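Local coordinates for putative fructose-aminoacid-6-phosphate deglycase (Bacillus subtilis, PDB 3EUA), which catalyses the conversion of a range of fructosamine 6-phosphates to glucose 6-phosphate and a free amino acid, at residues 31-36 with 85-90; 37-42 with 79-84; 181-186 with 304-309; 194-199 with 220-225; 216-221 with 319-324. All blocks are in the same frame, centred on the assembly; numbering follows the deposited sequence.

Contacts 1 and 2 lie about 7 Å apart, centre to centre, in the first SIS domain, where strands 27-32 and 76-82 are neighbours in the five-stranded parallel sheet; contact 2 is nested within the loop that contact 1 closes. Contact 3 joins helices 158-190 and 288-313 of the second SIS domain; contact 4, centred about 15 Å away, is nested along the chain inside its loop, whereas contacts 3 and 5 alternate. Contact 4 follows the chain from helix 205-220 into strand 226-228, and contact 5, about 12 Å away between centres, lays the C-terminal loop against that helix end. Contacts 1, 4 and 5 also touch the second subunit, so both domains contribute to that interface.

Contact 1. Residues 31-36 with 85-90; sequences VACGGS and GNTPET
Cys33 and Thr90 meet because both send their sulfur or oxygen to the same side of their own backbones: SG of Cys33 (chi1 -62°) and OG1 of Thr90 (chi1 -54°) each stand anti to the carbonyl carbon. The two atoms come to 3.6 Å, SG of Cys33 against OG1 of Thr90, with no hydrogen bond between them. The same sulfur rests beside the first carbon of the Glu89 side chain, 4.0 Å from Glu89 CB, and its third neighbour is the methyl of Thr87, with 4.2 Å between Cys33 SG and Thr87 CG2. One sulfur thus touches three residues at the start of helix 88-99. The other branch of Thr90 turns toward the strand, where its CG2 lies 4.1 Å from the carbonyl oxygen of Val31. The contact lies at the C-terminal ends of the strands of the parallel sheet in the first SIS domain: strand 27-32 runs out into the loop at Cys33, Gly34 occupies the N-cap position of helix 35-38, and Thr87 that of helix 88-99. Thr87 OG1 makes no capping bond and is instead hydrogen-bonded to Ser82 OG. Two buried polar atoms, Cys33 N and Thr90 OG1, have no partner in the model. Beyond CB, the Glu89 chain bends at chi2 (93°), and its carboxylate OE2 is held by Arg261 and His234 of the second subunit, the latter also packing on Cys33.

Contact 2. Residues 37-42 with 79-84; sequences SAIMYP and ILCSHS
The methyl end of Met40, a selenomethionine, is the bump that fits against strand 76-82. Its chain is extended beyond CG, with chi2 169° and chi3 -168°, and reaches straight across to set CE 3.4 Å from Cys81 CB, tighter than an ordinary carbon-carbon contact. The hollow is shaped by both backbone and side chains: Met40 CE also lies 3.8 Å from the Leu80 carbonyl carbon and 4.4 Å from Ile79 CG2, while its selenium is 4.0 Å from the carbonyl oxygen of Ile79. Within the alpha/beta fold of the SIS domain, the turn Ala38-Tyr41, of type I, thereby covers one face of the parallel sheet, the face onto which Ile79 and Cys81 point; Leu80 points away from it. A second, looser bump comes from Ile39, whose CD1 stands 4.2 Å from SG of Cys81. Around these groups, Phe30 and Ala32 of the adjoining strand and Leu58 of strand 55-60 also touch Met40, and Leu141 of helix 137-153 packs on it as well.

Contact 3. Residues 181-186 with 304-309; sequences DNAKQF and RSYADE
Ala183 sits over the ring of Tyr306, its CA 3.9 Å from the ring centroid and almost on the ring normal, a CH-pi contact over the face. The methyl adds to the packing, Ala183 CB lying 3.8 Å from Tyr306 CD1. Phe186 meets the same ring obliquely: its CG is 3.6 Å from Tyr306 CD2, and the ring planes are inclined at 47°. With CG anti to the backbone N, the Phe186 ring swings obliquely against Tyr306. Glu309 completes this tight part, its CG 3.7 Å from Ala183 CB. Here two helices of the second SIS domain, 158-190 and 288-313, cross at -44° with their axes 8.0 Å apart at these segments, a close approach consistent with the small Ala183 side chain between them. Tyr211 of helix 205-220 and Thr274 of strand 273-277 also touch both rings, joining the helix pair to the parallel sheet. The looser, more polar side begins at the carboxylate of Glu309, whose chain bends at chi2 to present it to exposed Lys184. The salt bridge from Lys184 NZ to Glu309 OE2 is 3.2 Å long, and the ammonium approaches from above the carboxylate plane, 38° out of it. At the other end of the contact, Asn182 CB lies 3.2 Å from Tyr306 OH, with the amide held by Glu179, to which Tyr306 OH is also weakly bonded.

Contact 4. Residues 194-199 with 220-225; sequences SIIYTM and QWIHSH
Ser194 and His223 open a set of three backbone hydrogen bonds, with one bridge at Ile195 and His223: His223 N donates to Ser194 O (2.9 Å), Ile196 N to His223 O (2.9 Å, 164° at the hydrogen) and Thr198 N to His225 O (3.1 Å, 176°). Ser194 O also accepts from a water that donates weakly to Trp221 O. Ser224 OG is placed only 2.4 Å from Ile196 O, so short that this bond is doubtful. Ser224 OG is also bonded to Ser212 OG, as is Thr198 OG1, whereas the buried His225 N has no partner. Tyr197 crosses His225 obliquely, Tyr197 CE1 being 3.6 Å from His225 CB. Its OH is hydrogen-bonded to ND1 of His223 of the second subunit. A leucine in place of Tyr197 would probably leave that ND1 without its mate and strip the cover from His225 CB. The pairing leads into strands 197-200 and 226-228, neighbours in the parallel sheet of the second SIS domain, with helix 205-220 connecting them and packing Leu216 against Ile196 and Ser224.

Contact 5. Residues 216-221 with 319-324; sequences LMEMQW and SHRRYM
Trp221 lies flat against the guanidinium of Arg322, whose CZ stands 3.8 Å from the centroid of the six-membered ring and 7° off its normal. Ring and guanidinium planes differ by 8°, a stacked cation-pi pair. The Arg322 chain, extended from CG to NE, runs along the indole first, with Arg322 CG 3.4 Å from Trp221 CZ2. His320 meets the far end of the indole, its NE2 3.5 Å from Trp221 CH2, the two rings inclined at 60°. Both partners of the stack are also hydrogen-bonded to Glu238 of the second subunit: its carboxylate takes Trp221 NE1, its carbonyl Arg322 NH2. Replacing Trp221 by an alanine removes the indole, which would probably leave the Arg322 guanidinium without the surface it lies on and the Glu238 carboxylate without its indole donor. Separately, Arg321 bends at chi2 and forms a salt bridge to Glu218, NH2 to OE2 2.9 Å, by weak bonds; the position of that oxygen is less certain. Met219 CG lies over a face of the same guanidinium, 3.8 Å from Arg321 NH2, while Arg321 NH1 bonds to the carbonyls of His320 (3.0 Å from NH1 to O) and Leu318. The contact thus lays the loop that follows helix 288-313 across the C-terminal end of helix 205-220, just where Trp221 leaves helical geometry and the chain turns toward strand 226-228.

Contact 1. Residues 31-36 with 85-90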
# COMPACT_ATOMS: atom_id res chain seq x y z
N VAL A 31 -4.07 1.82 12.65
CA VAL A 31 -2.70 2.30 12.87
C VAL A 31 -1.82 1.35 13.66
O VAL A 31 -2.09 1.02 14.82
CB VAL A 31 -2.75 3.67 13.61
CG1 VAL A 31 -1.38 4.29 13.72
CG2 VAL A 31 -3.69 4.65 12.90
N ALA A 32 -0.73 0.93 13.04
CA ALA A 32 0.21 0.01 13.70
C ALA A 32 1.48 -0.02 12.87
O ALA A 32 1.57 0.70 11.88
CB ALA A 32 -0.41 -1.39 13.79
N CYS A 33 2.42 -0.89 13.24
CA CYS A 33 3.65 -1.06 12.50
C CYS A 33 3.92 -2.50 12.08
O CYS A 33 3.63 -3.44 12.82
CB CYS A 33 4.86 -0.60 13.32
SG CYS A 33 4.84 1.16 13.75
N GLY A 34 4.50 -2.64 10.90
CA GLY A 34 4.91 -3.93 10.34
C GLY A 34 3.85 -5.01 10.38
O GLY A 34 2.77 -4.83 9.84
N GLY A 35 4.16 -6.12 11.06
CA GLY A 35 3.25 -7.25 11.18
C GLY A 35 1.91 -6.87 11.76
O GLY A 35 0.84 -7.40 11.35
N SER A 36 1.94 -5.96 12.73
CA SER A 36 0.67 -5.51 13.36
C SER A 36 -0.16 -4.64 12.44
O SER A 36 -1.34 -4.54 12.67
CB SER A 36 0.91 -4.79 14.67
OG SER A 36 1.29 -5.75 15.62
N GLY A 85 3.23 -4.05 23.12
CA GLY A 85 2.64 -2.82 23.63
C GLY A 85 3.71 -1.75 23.86
O GLY A 85 3.41 -0.68 24.41
N ASN A 86 4.95 -2.02 23.44
CA ASN A 86 6.07 -1.10 23.62
C ASN A 86 6.47 -0.35 22.34
O ASN A 86 7.22 0.62 22.43
CB ASN A 86 7.33 -1.82 24.11
CG ASN A 86 7.27 -2.27 25.57
OD1 ASN A 86 6.56 -1.69 26.40
ND2 ASN A 86 8.07 -3.28 25.89
N THR A 87 6.01 -0.80 21.17
CA THR A 87 6.40 -0.19 19.90
C THR A 87 6.23 1.32 20.02
O THR A 87 5.10 1.80 20.05
CB THR A 87 5.57 -0.70 18.77
OG1 THR A 87 5.46 -2.13 18.87
CG2 THR A 87 6.25 -0.29 17.47
N PRO A 88 7.37 2.06 20.06
CA PRO A 88 7.25 3.49 20.37
C PRO A 88 6.39 4.32 19.45
O PRO A 88 5.71 5.23 19.94
CB PRO A 88 8.71 3.98 20.34
CG PRO A 88 9.49 2.77 20.54
CD PRO A 88 8.77 1.69 19.83
N GLU A 89 6.39 4.01 18.15
CA GLU A 89 5.59 4.78 17.19
C GLU A 89 4.08 4.54 17.39
O GLU A 89 3.26 5.44 17.21
CB GLU A 89 5.93 4.44 15.74
CG GLU A 89 7.37 4.60 15.35
CD GLU A 89 8.19 3.33 15.50
OE1 GLU A 89 8.20 2.68 16.57
OE2 GLU A 89 8.84 3.00 14.50
N THR A 90 3.73 3.32 17.75
CA THR A 90 2.32 2.99 17.97
C THR A 90 1.84 3.61 19.28
O THR A 90 0.72 4.14 19.35
CB THR A 90 2.12 1.48 17.89
OG1 THR A 90 2.66 1.05 16.64
CG2 THR A 90 0.62 1.12 17.93

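Contact 2. Residues 37-42 with 79-84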
# COMPACT_ATOMS: atom_id res chain seq x y z
N SER A 37 0.48 -3.97 11.48
CA SER A 37 -0.23 -3.18 10.48
C SER A 37 -0.80 -4.16 9.48
O SER A 37 -1.96 -4.03 9.08
CB SER A 37 0.68 -2.20 9.78
OG SER A 37 0.00 -1.45 8.78
N ALA A 38 -0.00 -5.17 9.10
CA ALA A 38 -0.45 -6.15 8.08
C ALA A 38 -1.74 -6.85 8.47
O ALA A 38 -2.57 -7.13 7.62
CB ALA A 38 0.62 -7.16 7.81
N ILE A 39 -1.92 -7.16 9.76
CA ILE A 39 -3.14 -7.85 10.19
C ILE A 39 -4.40 -7.01 10.00
O ILE A 39 -5.50 -7.53 10.09
CB ILE A 39 -3.12 -8.36 11.66
CG1 ILE A 39 -3.33 -7.22 12.68
CG2 ILE A 39 -1.85 -9.21 11.93
CD1 ILE A 39 -3.70 -7.78 14.08
N MSE A 40 -4.24 -5.72 9.75
CA MSE A 40 -5.39 -4.83 9.55
C MSE A 40 -5.90 -4.69 8.13
O MSE A 40 -6.96 -4.08 7.90
CB MSE A 40 -5.08 -3.46 10.11
CG MSE A 40 -5.08 -3.42 11.64
SE MSE A 40 -4.36 -1.80 12.36
CE MSE A 40 -4.23 -2.46 14.15
N TYR A 41 -5.16 -5.23 7.16
CA TYR A 41 -5.54 -5.09 5.77
C TYR A 41 -6.91 -5.71 5.50
O TYR A 41 -7.72 -5.11 4.79
CB TYR A 41 -4.47 -5.65 4.83
CG TYR A 41 -3.25 -4.75 4.67
CD1 TYR A 41 -2.52 -4.32 5.76
CD2 TYR A 41 -2.78 -4.42 3.43
CE1 TYR A 41 -1.38 -3.53 5.60
CE2 TYR A 41 -1.64 -3.65 3.26
CZ TYR A 41 -0.95 -3.20 4.34
OH TYR A 41 0.18 -2.42 4.19
N PRO A 42 -7.19 -6.91 6.04
CA PRO A 42 -8.52 -7.51 5.85
C PRO A 42 -9.64 -6.63 6.43
O PRO A 42 -10.71 -6.52 5.87
CB PRO A 42 -8.42 -8.80 6.64
CG PRO A 42 -7.01 -9.07 6.75
CD PRO A 42 -6.29 -7.81 6.76
N ILE A 79 -7.91 2.44 15.70
CA ILE A 79 -7.67 1.11 16.19
C ILE A 79 -6.18 0.86 16.04
O ILE A 79 -5.64 0.96 14.92
CB ILE A 79 -8.44 0.05 15.38
CG1 ILE A 79 -9.95 0.26 15.47
CG2 ILE A 79 -8.08 -1.37 15.88
CD1 ILE A 79 -10.75 -0.62 14.57
N LEU A 80 -5.51 0.59 17.17
CA LEU A 80 -4.07 0.35 17.18
C LEU A 80 -3.73 -1.06 17.66
O LEU A 80 -4.52 -1.71 18.37
CB LEU A 80 -3.34 1.40 18.04
CG LEU A 80 -3.69 2.86 17.71
CD1 LEU A 80 -4.67 3.47 18.76
CD2 LEU A 80 -2.44 3.67 17.61
N CYS A 81 -2.56 -1.54 17.26
CA CYS A 81 -2.12 -2.85 17.68
C CYS A 81 -0.60 -2.89 17.84
O CYS A 81 0.13 -2.34 17.01
CB CYS A 81 -2.56 -3.90 16.68
SG CYS A 81 -2.11 -5.56 17.22
N SER A 82 -0.16 -3.54 18.90
CA SER A 82 1.25 -3.76 19.21
C SER A 82 1.30 -4.98 20.10
O SER A 82 0.71 -4.97 21.18
CB SER A 82 1.89 -2.59 19.96
OG SER A 82 3.23 -2.92 20.33
N HIS A 83 2.07 -5.98 19.72
CA HIS A 83 2.13 -7.19 20.51
C HIS A 83 2.67 -6.94 21.91
O HIS A 83 2.01 -7.17 22.92
CB HIS A 83 2.98 -8.19 19.76
CG HIS A 83 3.01 -9.52 20.40
ND1 HIS A 83 1.97 -10.41 20.27
CD2 HIS A 83 3.91 -10.10 21.21
CE1 HIS A 83 2.25 -11.50 20.95
NE2 HIS A 83 3.43 -11.34 21.53
N SER A 84 3.87 -6.39 21.98
CA SER A 84 4.50 -6.10 23.25
C SER A 84 3.85 -4.91 23.92
O SER A 84 3.95 -4.75 25.12
CB SER A 84 5.99 -5.74 23.06
OG SER A 84 6.18 -4.48 22.37

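Contact 3. Residues 181-186 with 304-309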
# COMPACT_ATOMS: atom_id res chain seq x y z
N ASP A 181 2.89 -31.80 4.49
CA ASP A 181 3.93 -32.26 3.56
C ASP A 181 4.38 -31.12 2.64
O ASP A 181 5.56 -31.01 2.34
CB ASP A 181 3.43 -33.48 2.79
CG ASP A 181 3.23 -34.70 3.70
OD1 ASP A 181 3.74 -34.68 4.86
OD2 ASP A 181 2.58 -35.69 3.27
N ASN A 182 3.42 -30.30 2.20
CA ASN A 182 3.75 -29.14 1.37
C ASN A 182 4.67 -28.17 2.08
O ASN A 182 5.50 -27.54 1.43
CB ASN A 182 2.50 -28.40 0.92
CG ASN A 182 1.69 -29.19 -0.09
OD1 ASN A 182 2.19 -30.17 -0.67
ND2 ASN A 182 0.44 -28.78 -0.30
N ALA A 183 4.48 -28.00 3.38
CA ALA A 183 5.32 -27.12 4.18
C ALA A 183 6.77 -27.63 4.18
O ALA A 183 7.72 -26.86 3.99
CB ALA A 183 4.78 -27.03 5.59
N LYS A 184 6.92 -28.93 4.38
CA LYS A 184 8.25 -29.54 4.38
C LYS A 184 8.89 -29.42 3.02
O LYS A 184 10.07 -29.11 2.93
CB LYS A 184 8.20 -31.02 4.81
CG LYS A 184 7.71 -31.22 6.23
CD LYS A 184 7.83 -32.69 6.68
CE LYS A 184 7.06 -32.96 7.97
NZ LYS A 184 7.51 -32.12 9.15
N GLN A 185 8.12 -29.66 1.97
CA GLN A 185 8.62 -29.57 0.61
C GLN A 185 9.07 -28.16 0.29
O GLN A 185 10.11 -27.96 -0.37
CB GLN A 185 7.50 -29.99 -0.31
CG GLN A 185 7.82 -30.07 -1.78
CD GLN A 185 6.63 -30.65 -2.55
OE1 GLN A 185 5.48 -30.29 -2.28
NE2 GLN A 185 6.91 -31.54 -3.49
N PHE A 186 8.28 -27.19 0.73
CA PHE A 186 8.62 -25.80 0.52
C PHE A 186 9.97 -25.49 1.17
O PHE A 186 10.84 -24.87 0.55
CB PHE A 186 7.50 -24.93 1.07
CG PHE A 186 7.89 -23.51 1.26
CD1 PHE A 186 7.91 -22.65 0.19
CD2 PHE A 186 8.21 -23.02 2.53
CE1 PHE A 186 8.27 -21.34 0.36
CE2 PHE A 186 8.58 -21.72 2.71
CZ PHE A 186 8.61 -20.86 1.61
N ARG A 304 2.36 -19.87 8.42
CA ARG A 304 3.21 -19.97 9.60
C ARG A 304 3.85 -21.36 9.67
O ARG A 304 4.97 -21.46 10.12
CB ARG A 304 2.45 -19.72 10.89
CG ARG A 304 3.37 -19.58 12.13
CD ARG A 304 3.90 -18.20 12.18
NE ARG A 304 4.89 -17.97 13.22
CZ ARG A 304 5.33 -16.75 13.56
NH1 ARG A 304 6.24 -16.62 14.53
NH2 ARG A 304 4.86 -15.65 12.97
N SER A 305 3.15 -22.42 9.27
CA SER A 305 3.72 -23.76 9.31
C SER A 305 4.84 -23.88 8.26
O SER A 305 5.83 -24.57 8.48
CB SER A 305 2.63 -24.82 9.13
OG SER A 305 2.06 -24.77 7.85
N TYR A 306 4.68 -23.17 7.14
CA TYR A 306 5.69 -23.15 6.09
C TYR A 306 6.94 -22.45 6.63
O TYR A 306 8.05 -22.93 6.41
CB TYR A 306 5.19 -22.44 4.82
CG TYR A 306 4.29 -23.24 3.88
CD1 TYR A 306 3.14 -23.87 4.34
CD2 TYR A 306 4.56 -23.29 2.51
CE1 TYR A 306 2.31 -24.58 3.47
CE2 TYR A 306 3.74 -23.99 1.64
CZ TYR A 306 2.62 -24.62 2.11
OH TYR A 306 1.80 -25.32 1.22
N ALA A 307 6.73 -21.36 7.36
CA ALA A 307 7.82 -20.59 7.98
C ALA A 307 8.62 -21.43 8.97
O ALA A 307 9.85 -21.40 8.97
CB ALA A 307 7.26 -19.33 8.67
N ASP A 308 7.91 -22.19 9.81
CA ASP A 308 8.52 -23.07 10.81
C ASP A 308 9.44 -24.10 10.18
O ASP A 308 10.56 -24.29 10.66
CB ASP A 308 7.45 -23.77 11.67
CG ASP A 308 6.75 -22.83 12.65
OD1 ASP A 308 7.30 -21.76 13.04
OD2 ASP A 308 5.63 -23.19 13.10
N GLU A 309 8.96 -24.73 9.10
CA GLU A 309 9.76 -25.71 8.35
C GLU A 309 11.00 -25.09 7.68
O GLU A 309 12.09 -25.69 7.66
CB GLU A 309 8.91 -26.40 7.27
CG GLU A 309 7.76 -27.26 7.77
CD GLU A 309 8.20 -28.48 8.58
OE1 GLU A 309 9.34 -28.98 8.43
OE2 GLU A 309 7.38 -28.97 9.37

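Contact 4. Residues 194-199 with 220-225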
# COMPACT_ATOMS: atom_id res chain seq x y z
N SER A 194 17.69 -17.08 -2.48
CA SER A 194 17.98 -15.77 -1.90
C SER A 194 16.80 -14.79 -1.93
O SER A 194 16.77 -13.85 -1.11
CB SER A 194 19.17 -15.15 -2.64
OG SER A 194 18.83 -14.90 -4.00
N ILE A 195 15.88 -15.00 -2.88
CA ILE A 195 14.71 -14.15 -3.03
C ILE A 195 13.46 -14.98 -3.26
O ILE A 195 13.47 -15.94 -4.01
CB ILE A 195 14.87 -13.10 -4.19
CG1 ILE A 195 13.66 -12.16 -4.22
CG2 ILE A 195 15.05 -13.81 -5.52
CD1 ILE A 195 13.81 -10.91 -5.07
N ILE A 196 12.38 -14.62 -2.58
CA ILE A 196 11.11 -15.32 -2.74
C ILE A 196 10.02 -14.27 -2.73
O ILE A 196 9.86 -13.55 -1.73
CB ILE A 196 10.81 -16.33 -1.63
CG1 ILE A 196 11.91 -17.40 -1.51
CG2 ILE A 196 9.41 -16.97 -1.90
CD1 ILE A 196 11.80 -18.30 -0.23
N TYR A 197 9.30 -14.16 -3.84
CA TYR A 197 8.18 -13.22 -3.94
C TYR A 197 6.93 -13.80 -3.35
O TYR A 197 6.78 -15.02 -3.25
CB TYR A 197 7.92 -12.88 -5.41
CG TYR A 197 8.93 -11.98 -6.04
CD1 TYR A 197 8.76 -10.60 -5.99
CD2 TYR A 197 10.06 -12.47 -6.68
CE1 TYR A 197 9.69 -9.73 -6.56
CE2 TYR A 197 11.00 -11.60 -7.27
CZ TYR A 197 10.80 -10.23 -7.21
OH TYR A 197 11.70 -9.34 -7.77
N THR A 198 6.02 -12.93 -2.91
CA THR A 198 4.71 -13.34 -2.49
C THR A 198 3.75 -12.54 -3.37
O THR A 198 4.14 -11.52 -4.00
CB THR A 198 4.40 -13.09 -1.00
OG1 THR A 198 4.41 -11.68 -0.73
CG2 THR A 198 5.39 -13.85 -0.09
N MSE A 199 2.52 -13.02 -3.47
CA MSE A 199 1.51 -12.36 -4.27
C MSE A 199 0.08 -12.70 -3.86
O MSE A 199 -0.23 -13.83 -3.57
CB MSE A 199 1.74 -12.69 -5.75
CG MSE A 199 0.71 -12.15 -6.66
SE MSE A 199 1.30 -11.96 -8.50
CE MSE A 199 -0.36 -12.01 -8.92
N GLN A 220 14.24 -14.40 8.40
CA GLN A 220 15.04 -15.34 7.63
C GLN A 220 16.12 -14.69 6.81
O GLN A 220 17.01 -15.39 6.30
CB GLN A 220 14.10 -16.14 6.68
CG GLN A 220 13.17 -17.10 7.38
CD GLN A 220 13.90 -18.25 8.03
OE1 GLN A 220 14.36 -19.16 7.36
NE2 GLN A 220 14.00 -18.22 9.34
N TRP A 221 16.11 -13.36 6.71
CA TRP A 221 17.04 -12.61 5.87
C TRP A 221 17.00 -13.10 4.42
O TRP A 221 18.03 -13.31 3.80
CB TRP A 221 18.47 -12.62 6.40
CG TRP A 221 18.61 -12.20 7.82
CD1 TRP A 221 17.75 -11.43 8.54
CD2 TRP A 221 19.75 -12.38 8.62
NE1 TRP A 221 18.26 -11.20 9.81
CE2 TRP A 221 19.49 -11.78 9.88
CE3 TRP A 221 20.98 -13.05 8.43
CZ2 TRP A 221 20.42 -11.80 10.93
CZ3 TRP A 221 21.89 -13.07 9.48
CH2 TRP A 221 21.59 -12.45 10.71
N ILE A 222 15.78 -13.31 3.92
CA ILE A 222 15.52 -13.71 2.55
C ILE A 222 14.86 -12.51 1.90
O ILE A 222 13.91 -11.96 2.46
CB ILE A 222 14.61 -14.93 2.48
CG1 ILE A 222 15.34 -16.14 3.06
CG2 ILE A 222 14.22 -15.22 1.07
CD1 ILE A 222 14.52 -17.37 3.16
N HIS A 223 15.35 -12.10 0.73
CA HIS A 223 14.76 -10.96 0.03
C HIS A 223 13.33 -11.30 -0.36
O HIS A 223 13.05 -12.43 -0.77
CB HIS A 223 15.55 -10.62 -1.22
CG HIS A 223 16.98 -10.26 -0.94
ND1 HIS A 223 17.34 -9.11 -0.27
CD2 HIS A 223 18.13 -10.87 -1.30
CE1 HIS A 223 18.65 -9.05 -0.18
NE2 HIS A 223 19.16 -10.10 -0.81
N SER A 224 12.42 -10.33 -0.27
CA SER A 224 11.05 -10.59 -0.72
C SER A 224 10.40 -9.27 -1.18
O SER A 224 11.03 -8.19 -1.17
CB SER A 224 10.22 -11.32 0.34
OG SER A 224 9.01 -11.89 -0.18
N HIS A 225 9.16 -9.39 -1.61
CA HIS A 225 8.34 -8.29 -2.12
C HIS A 225 6.99 -8.89 -2.28
O HIS A 225 6.88 -9.95 -2.88
CB HIS A 225 8.79 -7.91 -3.53
CG HIS A 225 8.12 -6.70 -4.11
ND1 HIS A 225 8.58 -6.10 -5.26
CD2 HIS A 225 7.11 -5.91 -3.66
CE1 HIS A 225 7.82 -5.04 -5.54
NE2 HIS A 225 6.92 -4.91 -4.58
O HOH W 1 18.86 -13.83 0.57

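Contact 5. Residues 216-221 with 319-324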
# COMPACT_ATOMS: atom_id res chain seq x y z
N LEU A 216 10.02 -13.58 5.84
CA LEU A 216 11.17 -13.69 4.95
C LEU A 216 12.32 -12.73 5.25
O LEU A 216 13.41 -13.17 5.54
CB LEU A 216 10.71 -13.63 3.48
CG LEU A 216 9.79 -14.82 3.10
CD1 LEU A 216 9.23 -14.65 1.70
CD2 LEU A 216 10.48 -16.20 3.22
N MSE A 217 12.06 -11.43 5.17
CA MSE A 217 13.07 -10.41 5.40
C MSE A 217 13.54 -10.40 6.86
O MSE A 217 14.69 -10.75 7.15
CB MSE A 217 12.55 -9.03 4.96
CG MSE A 217 12.23 -8.94 3.46
SE MSE A 217 11.55 -7.25 2.88
CE MSE A 217 13.32 -6.22 2.98
N GLU A 218 12.64 -10.06 7.77
CA GLU A 218 12.96 -9.98 9.19
C GLU A 218 13.48 -11.24 9.82
O GLU A 218 14.56 -11.23 10.42
CB GLU A 218 11.72 -9.57 9.99
CG GLU A 218 11.94 -9.27 11.47
CD GLU A 218 10.62 -9.02 12.22
OE1 GLU A 218 9.52 -9.20 11.65
OE2 GLU A 218 10.72 -8.65 13.43
N MSE A 219 12.75 -12.32 9.63
CA MSE A 219 13.05 -13.57 10.35
C MSE A 219 13.87 -14.64 9.65
O MSE A 219 14.16 -15.66 10.25
CB MSE A 219 11.72 -14.16 10.81
CG MSE A 219 10.86 -13.17 11.62
SE MSE A 219 9.18 -13.94 12.33
CE MSE A 219 8.16 -12.30 12.74
N GLN A 220 14.24 -14.40 8.40
CA GLN A 220 15.04 -15.34 7.63
C GLN A 220 16.12 -14.69 6.81
O GLN A 220 17.01 -15.39 6.30
CB GLN A 220 14.10 -16.14 6.68
CG GLN A 220 13.17 -17.10 7.38
CD GLN A 220 13.90 -18.25 8.03
OE1 GLN A 220 14.36 -19.16 7.36
NE2 GLN A 220 14.00 -18.22 9.34
N TRP A 221 16.11 -13.36 6.71
CA TRP A 221 17.04 -12.61 5.87
C TRP A 221 17.00 -13.10 4.42
O TRP A 221 18.03 -13.31 3.80
CB TRP A 221 18.47 -12.62 6.40
CG TRP A 221 18.61 -12.20 7.82
CD1 TRP A 221 17.75 -11.43 8.54
CD2 TRP A 221 19.75 -12.38 8.62
NE1 TRP A 221 18.26 -11.20 9.81
CE2 TRP A 221 19.49 -11.78 9.88
CE3 TRP A 221 20.98 -13.05 8.43
CZ2 TRP A 221 20.42 -11.80 10.93
CZ3 TRP A 221 21.89 -13.07 9.48
CH2 TRP A 221 21.59 -12.45 10.71
N SER A 319 13.25 -16.42 15.63
CA SER A 319 13.52 -15.42 16.67
C SER A 319 14.84 -14.68 16.48
O SER A 319 15.09 -13.68 17.15
CB SER A 319 13.54 -16.13 18.04
OG SER A 319 14.43 -17.25 17.97
N HIS A 320 15.67 -15.14 15.54
CA HIS A 320 16.97 -14.52 15.34
C HIS A 320 16.88 -13.11 14.75
O HIS A 320 16.04 -12.88 13.90
CB HIS A 320 17.82 -15.41 14.44
CG HIS A 320 19.23 -14.92 14.32
ND1 HIS A 320 20.15 -15.08 15.33
CD2 HIS A 320 19.86 -14.27 13.33
CE1 HIS A 320 21.31 -14.55 14.95
NE2 HIS A 320 21.15 -14.04 13.75
N ARG A 321 17.72 -12.19 15.25
CA ARG A 321 17.78 -10.82 14.77
C ARG A 321 19.21 -10.34 14.90
O ARG A 321 19.97 -10.82 15.77
CB ARG A 321 16.92 -9.88 15.62
CG ARG A 321 15.41 -10.15 15.62
CD ARG A 321 14.72 -9.94 14.27
NE ARG A 321 13.26 -10.04 14.47
CZ ARG A 321 12.57 -11.16 14.63
NH1 ARG A 321 13.16 -12.36 14.61
NH2 ARG A 321 11.25 -11.12 14.84
N ARG A 322 19.59 -9.40 14.05
CA ARG A 322 20.88 -8.77 14.14
C ARG A 322 20.74 -7.33 14.53
O ARG A 322 21.67 -6.77 15.05
CB ARG A 322 21.67 -8.92 12.85
CG ARG A 322 21.01 -8.47 11.60
CD ARG A 322 21.97 -8.75 10.48
NE ARG A 322 21.32 -8.69 9.18
CZ ARG A 322 21.89 -9.19 8.08
NH1 ARG A 322 23.08 -9.78 8.13
NH2 ARG A 322 21.24 -9.15 6.93
N TYR A 323 19.55 -6.74 14.34
CA TYR A 323 19.34 -5.32 14.66
C TYR A 323 18.23 -5.11 15.67
O TYR A 323 18.46 -4.43 16.69
CB TYR A 323 19.05 -4.51 13.39
CG TYR A 323 20.04 -4.74 12.25
CD1 TYR A 323 21.41 -4.72 12.50
CD2 TYR A 323 19.62 -4.91 10.93
CE1 TYR A 323 22.33 -4.91 11.48
CE2 TYR A 323 20.56 -5.10 9.90
CZ TYR A 323 21.90 -5.10 10.19
OH TYR A 323 22.84 -5.27 9.19
N MSE A 324 17.06 -5.68 15.41
CA MSE A 324 15.94 -5.50 16.32
C MSE A 324 16.29 -6.07 17.67
O MSE A 324 16.85 -7.19 17.81
CB MSE A 324 14.69 -6.18 15.79
CG MSE A 324 13.42 -5.86 16.57
SE MSE A 324 11.88 -6.86 15.90
CE MSE A 324 12.05 -6.44 14.07